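Local coordinates for protein PHB depolymerase (Penicillium funiculosum, PDB 2D81) that hydrolyses the ester bonds of poly(3-hydroxybutyrate), a biodegradable polyester, using an alpha/beta hydrolase fold, at residues Y64-T68 against Q111-Q115. Residues are numbered along the deposited sequence; the frame is centred on the assembly and turned at random.
Sequences YPSIT and QLKAQ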
ATOM      1  N   TYR A  64     -15.177 -11.977  10.400  1.00  9.98           N
ATOM      2  CA  TYR A  64     -15.402 -12.495   9.055  1.00 11.00           C
ATOM      3  C   TYR A  64     -16.272 -11.534   8.248  1.00  9.48           C
ATOM      4  O   TYR A  64     -17.477 -11.751   8.110  1.00 10.42           O
ATOM      5  CB  TYR A  64     -16.106 -13.856   9.109  1.00  9.62           C
ATOM      6  CG  TYR A  64     -15.260 -15.012   9.598  1.00 11.17           C
ATOM      7  CD1 TYR A  64     -14.951 -15.161  10.951  1.00  9.79           C
ATOM      8  CD2 TYR A  64     -14.786 -15.972   8.705  1.00 11.30           C
ATOM      9  CE1 TYR A  64     -14.194 -16.241  11.402  1.00 12.26           C
ATOM     10  CE2 TYR A  64     -14.028 -17.054   9.144  1.00 12.84           C
ATOM     11  CZ  TYR A  64     -13.738 -17.184  10.490  1.00 12.06           C
ATOM     12  OH  TYR A  64     -12.993 -18.256  10.925  1.00 14.74           O
ATOM     13  N   PRO A  65     -15.681 -10.462   7.700  1.00  8.64           N
ATOM     14  CA  PRO A  65     -16.506  -9.533   6.922  1.00  9.58           C
ATOM     15  C   PRO A  65     -17.119 -10.224   5.708  1.00 10.32           C
ATOM     16  O   PRO A  65     -16.518 -11.132   5.132  1.00 10.05           O
ATOM     17  CB  PRO A  65     -15.519  -8.437   6.531  1.00  7.74           C
ATOM     18  CG  PRO A  65     -14.216  -9.177   6.439  1.00  9.59           C
ATOM     19  CD  PRO A  65     -14.264 -10.061   7.669  1.00  7.94           C
ATOM     20  N   SER A  66     -18.318  -9.798   5.325  1.00  8.19           N
ATOM     21  CA  SER A  66     -18.948 -10.332   4.125  1.00  9.00           C
ATOM     22  C   SER A  66     -18.262  -9.756   2.893  1.00  7.89           C
ATOM     23  O   SER A  66     -17.869  -8.590   2.883  1.00  9.35           O
ATOM     24  CB  SER A  66     -20.435  -9.973   4.093  1.00  8.59           C
ATOM     25  OG  SER A  66     -21.053 -10.490   2.925  1.00  9.28           O
ATOM     26  N   ILE A  67     -18.122 -10.570   1.854  1.00  7.66           N
ATOM     27  CA  ILE A  67     -17.602 -10.073   0.589  1.00  7.48           C
ATOM     28  C   ILE A  67     -18.587 -10.315  -0.551  1.00  7.72           C
ATOM     29  O   ILE A  67     -18.235 -10.183  -1.723  1.00  8.70           O
ATOM     30  CB  ILE A  67     -16.256 -10.735   0.227  1.00  6.49           C
ATOM     31  CG1 ILE A  67     -16.426 -12.251   0.130  1.00  9.24           C
ATOM     32  CG2 ILE A  67     -15.202 -10.360   1.258  1.00  6.85           C
ATOM     33  CD1 ILE A  67     -15.231 -12.964  -0.497  1.00 10.56           C
ATOM     34  N   THR A  68     -19.825 -10.656  -0.210  1.00  7.60           N
ATOM     35  CA  THR A  68     -20.835 -10.885  -1.236  1.00  8.77           C
ATOM     36  C   THR A  68     -21.048  -9.623  -2.070  1.00  8.47           C
ATOM     37  O   THR A  68     -20.894  -9.644  -3.294  1.00  7.37           O
ATOM     38  CB  THR A  68     -22.181 -11.310  -0.618  1.00 10.34           C
ATOM     39  OG1 THR A  68     -21.981 -12.457   0.216  1.00 11.89           O
ATOM     40  CG2 THR A  68     -23.175 -11.667  -1.713  1.00 11.94           C
ATOM     41  N   GLN A 111     -10.512 -13.267   3.703  1.00  7.42           N
ATOM     42  CA  GLN A 111     -11.639 -12.843   2.874  1.00  7.47           C
ATOM     43  C   GLN A 111     -11.170 -12.040   1.663  1.00  6.38           C
ATOM     44  O   GLN A 111     -11.767 -12.120   0.590  1.00  6.50           O
ATOM     45  CB  GLN A 111     -12.632 -12.003   3.686  1.00  8.17           C
ATOM     46  CG  GLN A 111     -13.444 -12.779   4.720  1.00 11.73           C
ATOM     47  CD  GLN A 111     -14.319 -13.852   4.101  1.00 16.46           C
ATOM     48  OE1 GLN A 111     -13.846 -14.934   3.755  1.00 20.26           O
ATOM     49  NE2 GLN A 111     -15.607 -13.551   3.949  1.00 17.54           N
ATOM     50  N   LEU A 112     -10.108 -11.258   1.834  1.00  6.22           N
ATOM     51  CA  LEU A 112      -9.490 -10.588   0.695  1.00  6.36           C
ATOM     52  C   LEU A 112      -8.975 -11.620  -0.301  1.00  7.16           C
ATOM     53  O   LEU A 112      -9.151 -11.468  -1.511  1.00  7.30           O
ATOM     54  CB  LEU A 112      -8.334  -9.694   1.150  1.00  6.45           C
ATOM     55  CG  LEU A 112      -7.482  -9.075   0.033  1.00  4.55           C
ATOM     56  CD1 LEU A 112      -8.325  -8.148  -0.834  1.00  5.20           C
ATOM     57  CD2 LEU A 112      -6.333  -8.296   0.664  1.00  6.00           C
ATOM     58  N   LYS A 113      -8.334 -12.669   0.207  1.00  6.58           N
ATOM     59  CA  LYS A 113      -7.837 -13.735  -0.654  1.00  6.02           C
ATOM     60  C   LYS A 113      -8.995 -14.354  -1.432  1.00  5.67           C
ATOM     61  O   LYS A 113      -8.909 -14.548  -2.642  1.00  5.40           O
ATOM     62  CB  LYS A 113      -7.145 -14.814   0.177  1.00  6.78           C
ATOM     63  CG  LYS A 113      -6.591 -15.969  -0.649  1.00 10.93           C
ATOM     64  CD  LYS A 113      -5.898 -16.985   0.243  1.00 12.62           C
ATOM     65  CE  LYS A 113      -5.278 -18.103  -0.574  1.00 15.74           C
ATOM     66  NZ  LYS A 113      -4.673 -19.139   0.303  1.00 21.08           N
ATOM     67  N   ALA A 114     -10.079 -14.657  -0.727  1.00  7.32           N
ATOM     68  CA  ALA A 114     -11.236 -15.299  -1.341  1.00  7.30           C
ATOM     69  C   ALA A 114     -11.845 -14.382  -2.391  1.00  7.90           C
ATOM     70  O   ALA A 114     -12.232 -14.824  -3.479  1.00  7.64           O
ATOM     71  CB  ALA A 114     -12.268 -15.631  -0.278  1.00  8.02           C
ATOM     72  N   GLN A 115     -11.931 -13.099  -2.058  1.00  5.94           N
ATOM     73  CA  GLN A 115     -12.516 -12.117  -2.961  1.00  7.07           C
ATOM     74  C   GLN A 115     -11.719 -12.015  -4.258  1.00  7.14           C
ATOM     75  O   GLN A 115     -12.283 -12.097  -5.348  1.00  7.73           O
ATOM     76  CB  GLN A 115     -12.570 -10.749  -2.283  1.00  4.99           C
ATOM     77  CG  GLN A 115     -13.066  -9.632  -3.183  1.00  6.47           C
ATOM     78  CD  GLN A 115     -12.964  -8.277  -2.520  1.00  6.86           C
ATOM     79  OE1 GLN A 115     -11.902  -7.897  -2.028  1.00  7.12           O
ATOM     80  NE2 GLN A 115     -14.067  -7.535  -2.509  1.00  5.47           N
TER
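The carbonyl oxygen of P65 takes a hydrogen bond from the side-chain amide of Q111, NE2 to O 2.8 Å, and so illustrates how a glutamine on a helix can satisfy one backbone carbonyl in a loop. The N-H points almost straight at the oxygen (168°) and meets it close to the prolongation of the C=O bond, while the acceptor stays nearly in the glutamine's amide plane. A bend about CB-CG (chi2 -62°) swings this amide across to the carbonyl. The aliphatic part of the same side chain works too: Q111 CG lies 4.1 Å from CG of P65, the two side chains running past one another in opposite directions. P65 also packs on C50 of the C50-C59 disulfide, and its side chain is about 11 Å from the bound hydroxybutyrate trimer, outside the residues that line its pocket.

Two residues further on, I67 supplies the apolar half. Its CG1 branch sits between the backbone N and carbonyl carbon (chi1 59°), and the extended chain beyond it carries CD1 to the helix surface. There the methyl lies equally near Q115 N and Q111 O, 3.7 Å from each, two atoms already joined by an i to i+4 helix bond. It also reaches A114 CB at 4.0 Å. The other branch, CG2, meets Q111 CB at 3.9 Å. Q115 lends its CB to this patch, while its amide NE2 is committed to the carbonyl of Y48.

I67 is also the N-cap residue of helix 68-77. The amide bond fixes the rotation of the Q111 amide against the loop carbonyl, and CD1 of I67 rests against the helix backbone, so polar and apolar contacts together hold the start of helix 68-77 to helix 106-116.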